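Local coordinates for NOL1/NOP2/sun family protein (Enterococcus faecium, PDB 3M4X) that probably methylates ribosomal RNA at cytosine C5, as a bacterial member of the RsmF-like NOL1/NOP2/sun methyltransferase family, at residues S265-R270 / H288-E293; N349-E354 / L374-K379. One frame throughout, in Å; residues are numbered along the deposited sequence.

Overall arrangement
Contact 1 and contact 2 follow one another along the chain, in different parts of it and on opposite sides of its centre, with about 48 Å between their centres. Contact 1 (265-270 with 288-293) lies at the surface of the methyltransferase region, where a two-residue strand meets the loop between strands 283-285 and 295-302; one serine-aspartate hydrogen bond carries it. Contact 2 (349-354 with 374-379) is a largely buried pairing of two neighbouring strands in the antiparallel sheet of the first C-terminal domain. Backbone hydrogen bonds tie it together, leucine and phenylalanine side chains pack on one face, and a histidine-aspartate pair sits on the other.

Contact 1: S265-R270 / H288-E293; sequences SVSSGR and HKDQGE
Ser267 reaches Asp290 with its hydroxyl. Ser267 CB points toward the loop 288-293 and already lies 3.6 Å from Asp290 OD2. One bond further, Ser267 OG donates a hydrogen bond to Asp290 OD2 at 3.0 Å, entering on the syn lone pair, the side facing OD1. With OG anti to the carbonyl carbon (chi1 -58°), the hydroxyl is turned out to the loop. The same oxygen has an aliphatic neighbour, since Lys289 CD passes 3.3 Å from Ser267 OG. Beyond CG the lysine chain runs extended past the hydroxyl, its ammonium NZ 3.7 Å from Ser267 OG.

The bond joins two pieces of the Rossmann-like methyltransferase region: the short strand 267-268, paired antiparallel with strand 283-285, and the loop that leads from 283-285 into strand 295-302. Asp290 OD2 also accepts the backbone N-H of Trp286, so two donors grip this one oxygen, one from the strand and one from the start of the loop. The other carboxylate oxygen comes over the backbone before the serine, Asp290 OD1 lying 3.9 Å from Val266 CA. Val266 itself rests on Tyr66 and Ile283. Further along, Arg270 NH2 forms a salt bridge with Glu23, whose carboxylate also holds His288 NE2.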
loop_
_atom_site.group_PDB
_atom_site.type_symbol
_atom_site.label_atom_id
_atom_site.label_comp_id
_atom_site.label_asym_id
_atom_site.label_seq_id
_atom_site.Cartn_x
_atom_site.Cartn_y
_atom_site.Cartn_z
ATOM N N SER A 265 -9.036 -12.170 18.344
ATOM C CA SER A 265 -9.209 -11.314 19.513
ATOM C C SER A 265 -7.948 -10.499 19.746
ATOM O O SER A 265 -6.842 -10.927 19.403
ATOM C CB SER A 265 -9.554 -12.130 20.754
ATOM O OG SER A 265 -10.946 -12.365 20.824
ATOM N N VAL A 266 -8.117 -9.318 20.321
ATOM C CA VAL A 266 -7.009 -8.398 20.494
ATOM C C VAL A 266 -7.244 -7.580 21.727
ATOM O O VAL A 266 -8.330 -7.616 22.303
ATOM C CB VAL A 266 -6.887 -7.428 19.298
ATOM C CG1 VAL A 266 -6.084 -8.054 18.182
ATOM C CG2 VAL A 266 -8.273 -6.999 18.810
ATOM N N SER A 267 -6.223 -6.836 22.132
ATOM C CA SER A 267 -6.368 -5.866 23.208
ATOM C C SER A 267 -7.108 -4.626 22.697
ATOM O O SER A 267 -7.288 -4.439 21.490
ATOM C CB SER A 267 -5.003 -5.476 23.768
ATOM O OG SER A 267 -4.310 -6.617 24.240
ATOM N N SER A 268 -7.520 -3.774 23.621
ATOM C CA SER A 268 -8.367 -2.653 23.274
ATOM C C SER A 268 -7.787 -1.362 23.824
ATOM O O SER A 268 -6.954 -1.389 24.723
ATOM C CB SER A 268 -9.758 -2.886 23.847
ATOM O OG SER A 268 -9.889 -2.209 25.079
ATOM N N GLY A 269 -8.206 -0.227 23.277
ATOM C CA GLY A 269 -7.847 1.051 23.865
ATOM C C GLY A 269 -8.371 1.119 25.297
ATOM O O GLY A 269 -9.333 0.435 25.647
ATOM N N ARG A 270 -7.739 1.935 26.135
ATOM C CA ARG A 270 -8.121 2.002 27.549
ATOM C C ARG A 270 -8.824 3.309 27.867
ATOM O O ARG A 270 -8.253 4.376 27.700
ATOM C CB ARG A 270 -6.893 1.824 28.446
ATOM C CG ARG A 270 -6.036 0.622 28.050
ATOM C CD ARG A 270 -5.039 0.245 29.148
ATOM N NE ARG A 270 -4.349 -1.008 28.840
ATOM C CZ ARG A 270 -3.662 -1.731 29.723
ATOM N NH1 ARG A 270 -3.568 -1.333 30.991
ATOM N NH2 ARG A 270 -3.071 -2.859 29.335
ATOM N N HIS A 288 3.640 -8.484 24.376
ATOM C CA HIS A 288 3.664 -9.517 25.400
ATOM C C HIS A 288 2.358 -10.307 25.462
ATOM O O HIS A 288 2.261 -11.300 26.179
ATOM C CB HIS A 288 3.980 -8.900 26.763
ATOM C CG HIS A 288 2.945 -7.932 27.249
ATOM N ND1 HIS A 288 2.773 -6.680 26.692
ATOM C CD2 HIS A 288 2.038 -8.028 28.248
ATOM C CE1 HIS A 288 1.800 -6.051 27.327
ATOM N NE2 HIS A 288 1.339 -6.845 28.276
ATOM N N LYS A 289 1.373 -9.872 24.682
ATOM C CA LYS A 289 -0.010 -10.309 24.837
ATOM C C LYS A 289 -0.555 -10.861 23.530
ATOM O O LYS A 289 -1.171 -11.925 23.496
ATOM C CB LYS A 289 -0.881 -9.111 25.239
ATOM C CG LYS A 289 -1.583 -9.229 26.576
ATOM C CD LYS A 289 -2.622 -8.126 26.697
ATOM C CE LYS A 289 -3.461 -8.220 27.967
ATOM N NZ LYS A 289 -4.604 -7.256 27.913
ATOM N N ASP A 290 -0.340 -10.100 22.461
ATOM C CA ASP A 290 -0.905 -10.392 21.155
ATOM C C ASP A 290 0.201 -10.771 20.197
ATOM O O ASP A 290 1.367 -10.817 20.570
ATOM C CB ASP A 290 -1.622 -9.161 20.607
ATOM C CG ASP A 290 -2.649 -8.615 21.563
ATOM O OD1 ASP A 290 -3.548 -9.379 21.964
ATOM O OD2 ASP A 290 -2.552 -7.423 21.920
ATOM N N GLN A 291 -0.170 -11.032 18.950
ATOM C CA GLN A 291 0.815 -11.309 17.918
ATOM C C GLN A 291 1.314 -10.003 17.314
ATOM O O GLN A 291 0.554 -9.048 17.183
ATOM C CB GLN A 291 0.212 -12.214 16.847
ATOM C CG GLN A 291 0.062 -13.633 17.328
ATOM C CD GLN A 291 1.320 -14.102 18.032
ATOM O OE1 GLN A 291 2.435 -13.855 17.559
ATOM N NE2 GLN A 291 1.154 -14.768 19.177
ATOM N N GLY A 292 2.594 -9.948 16.974
ATOM C CA GLY A 292 3.138 -8.779 16.312
ATOM C C GLY A 292 3.824 -7.769 17.210
ATOM O O GLY A 292 3.888 -7.926 18.429
ATOM N N GLU A 293 4.298 -6.697 16.587
ATOM C CA GLU A 293 5.212 -5.767 17.216
ATOM C C GLU A 293 4.570 -4.726 18.132
ATOM O O GLU A 293 5.138 -4.363 19.170
ATOM C CB GLU A 293 6.060 -5.096 16.140
ATOM C CG GLU A 293 7.014 -6.080 15.476
ATOM C CD GLU A 293 7.889 -6.789 16.500
ATOM O OE1 GLU A 293 7.823 -8.034 16.605
ATOM O OE2 GLU A 293 8.625 -6.088 17.221
#

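Contact 2: N349-E354 / L374-K379; sequences NDHLWE and LGDFKK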
loop_
_atom_site.group_PDB
_atom_site.type_symbol
_atom_site.label_atom_id
_atom_site.label_comp_id
_atom_site.label_asym_id
_atom_site.label_seq_id
_atom_site.Cartn_x
_atom_site.Cartn_y
_atom_site.Cartn_z
ATOM N N ASN A 349 5.099 13.363 -21.590
ATOM C CA ASN A 349 6.442 12.877 -21.914
ATOM C C ASN A 349 6.440 11.590 -22.733
ATOM O O ASN A 349 7.351 10.764 -22.597
ATOM C CB ASN A 349 7.256 12.642 -20.637
ATOM C CG ASN A 349 7.915 13.900 -20.124
ATOM O OD1 ASN A 349 7.875 14.945 -20.774
ATOM N ND2 ASN A 349 8.537 13.807 -18.954
ATOM N N ASP A 350 5.415 11.419 -23.565
ATOM C CA ASP A 350 5.275 10.237 -24.415
ATOM C C ASP A 350 4.870 8.990 -23.627
ATOM O O ASP A 350 4.783 7.889 -24.178
ATOM C CB ASP A 350 6.561 9.967 -25.201
ATOM C CG ASP A 350 7.033 11.177 -25.968
ATOM O OD1 ASP A 350 8.099 11.716 -25.597
ATOM O OD2 ASP A 350 6.337 11.588 -26.926
ATOM N N HIS A 351 4.635 9.174 -22.334
ATOM C CA HIS A 351 4.084 8.129 -21.498
ATOM C C HIS A 351 2.564 8.128 -21.650
ATOM O O HIS A 351 1.910 9.144 -21.395
ATOM C CB HIS A 351 4.447 8.363 -20.027
ATOM C CG HIS A 351 5.920 8.416 -19.754
ATOM N ND1 HIS A 351 6.810 7.495 -20.262
ATOM C CD2 HIS A 351 6.657 9.270 -18.999
ATOM C CE1 HIS A 351 8.030 7.782 -19.842
ATOM N NE2 HIS A 351 7.963 8.856 -19.074
ATOM N N LEU A 352 2.006 6.991 -22.060
ATOM C CA LEU A 352 0.557 6.830 -22.136
ATOM C C LEU A 352 0.006 6.324 -20.799
ATOM O O LEU A 352 0.479 5.325 -20.261
ATOM C CB LEU A 352 0.195 5.863 -23.262
ATOM C CG LEU A 352 -1.281 5.657 -23.583
ATOM C CD1 LEU A 352 -1.922 6.980 -23.988
ATOM C CD2 LEU A 352 -1.429 4.629 -24.699
ATOM N N TRP A 353 -0.992 7.019 -20.265
ATOM C CA TRP A 353 -1.559 6.670 -18.975
ATOM C C TRP A 353 -3.038 6.453 -19.116
ATOM O O TRP A 353 -3.702 7.114 -19.909
ATOM C CB TRP A 353 -1.350 7.805 -17.966
ATOM C CG TRP A 353 0.048 7.971 -17.526
ATOM C CD1 TRP A 353 0.995 8.781 -18.084
ATOM C CD2 TRP A 353 0.670 7.327 -16.415
ATOM N NE1 TRP A 353 2.176 8.670 -17.390
ATOM C CE2 TRP A 353 2.003 7.774 -16.364
ATOM C CE3 TRP A 353 0.239 6.401 -15.462
ATOM C CZ2 TRP A 353 2.898 7.336 -15.399
ATOM C CZ3 TRP A 353 1.129 5.969 -14.508
ATOM C CH2 TRP A 353 2.441 6.432 -14.483
ATOM N N GLU A 354 -3.568 5.543 -18.318
ATOM C CA GLU A 354 -5.004 5.369 -18.262
ATOM C C GLU A 354 -5.400 5.774 -16.865
ATOM O O GLU A 354 -4.989 5.137 -15.894
ATOM C CB GLU A 354 -5.388 3.915 -18.535
ATOM C CG GLU A 354 -6.873 3.627 -18.374
ATOM C CD GLU A 354 -7.207 2.184 -18.658
ATOM O OE1 GLU A 354 -6.398 1.509 -19.327
ATOM O OE2 GLU A 354 -8.272 1.720 -18.207
ATOM N N LEU A 374 0.425 2.579 -19.489
ATOM C CA LEU A 374 0.175 1.604 -20.552
ATOM C C LEU A 374 1.415 1.318 -21.399
ATOM O O LEU A 374 1.628 0.185 -21.841
ATOM C CB LEU A 374 -0.974 2.069 -21.449
ATOM C CG LEU A 374 -2.357 2.130 -20.790
ATOM C CD1 LEU A 374 -3.365 2.784 -21.705
ATOM C CD2 LEU A 374 -2.839 0.750 -20.377
ATOM N N GLY A 375 2.222 2.351 -21.629
ATOM C CA GLY A 375 3.445 2.212 -22.397
ATOM C C GLY A 375 3.999 3.554 -22.854
ATOM O O GLY A 375 3.490 4.611 -22.469
ATOM N N ASP A 376 5.048 3.501 -23.675
ATOM C CA ASP A 376 5.724 4.701 -24.154
ATOM C C ASP A 376 5.765 4.749 -25.669
ATOM O O ASP A 376 6.021 3.743 -26.336
ATOM C CB ASP A 376 7.159 4.773 -23.630
ATOM C CG ASP A 376 7.219 4.917 -22.131
ATOM O OD1 ASP A 376 6.247 5.450 -21.566
ATOM O OD2 ASP A 376 8.226 4.501 -21.521
ATOM N N PHE A 377 5.523 5.934 -26.206
ATOM C CA PHE A 377 5.701 6.165 -27.623
ATOM C C PHE A 377 7.162 6.485 -27.878
ATOM O O PHE A 377 7.809 7.160 -27.077
ATOM C CB PHE A 377 4.836 7.329 -28.077
ATOM C CG PHE A 377 3.361 7.087 -27.928
ATOM C CD1 PHE A 377 2.638 7.734 -26.931
ATOM C CD2 PHE A 377 2.693 6.234 -28.799
ATOM C CE1 PHE A 377 1.285 7.534 -26.799
ATOM C CE2 PHE A 377 1.335 6.027 -28.678
ATOM C CZ PHE A 377 0.632 6.674 -27.673
ATOM N N LYS A 378 7.689 5.982 -28.987
ATOM C CA LYS A 378 9.035 6.344 -29.397
ATOM C C LYS A 378 9.069 6.630 -30.891
ATOM O O LYS A 378 8.068 7.055 -31.475
ATOM C CB LYS A 378 10.041 5.255 -29.012
ATOM C CG LYS A 378 10.222 5.107 -27.508
ATOM C CD LYS A 378 11.486 4.347 -27.161
ATOM C CE LYS A 378 11.660 4.236 -25.654
ATOM N NZ LYS A 378 12.936 3.556 -25.287
ATOM N N LYS A 379 10.226 6.404 -31.501
ATOM C CA LYS A 379 10.394 6.604 -32.934
ATOM C C LYS A 379 9.411 5.742 -33.724
ATOM O O LYS A 379 9.623 4.540 -33.898
ATOM C CB LYS A 379 11.841 6.292 -33.325
ATOM C CG LYS A 379 12.707 5.916 -32.124
ATOM C CD LYS A 379 14.184 6.177 -32.362
ATOM C CE LYS A 379 14.978 5.970 -31.076
ATOM N NZ LYS A 379 16.404 6.373 -31.221
#
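His351 and Asp376, a non-hydrogen-bonded pair, stand side by side on one face of the sheet and point the same way, imidazole and carboxylate planes turned 48° apart. His351 ND1 donates to Asp376 OD1 at the ring edge, nearly straight (171°); the modelled 2.5 Å is doubtful as an exact length at this resolution. Asn349 O lies over one imidazole face.

On the other face, Leu352 crosses Leu374 and Phe377 at a slant. Its CG, anti to the backbone N (chi1 -175°), lies on the Leu374 side, which brings Leu352 CD2 to 4.0 Å from Leu374 CD1. Leu352 CB meets Phe377 CE1 at 4.1 Å. Trp330 of helix 324-336 packs against both leucines. Glu354 CB lies 3.9 Å from Leu374 CD1; Tyr339 OH and the N-H groups of Thr342 and Gly343 satisfy its buried carboxylate.

Phe377 N donates to Asp350 O. Leu352 N gives to Gly375 O at 2.8 Å, but Leu352 O takes its proton from Leu374 N (2.9 Å). Leu374 and Gly375 thus form a classic beta bulge opposite Leu352, within the central strands of the RsmF first C-terminal domain's four-stranded antiparallel sheet, whose helix-covered face carries mainly apolar side chains.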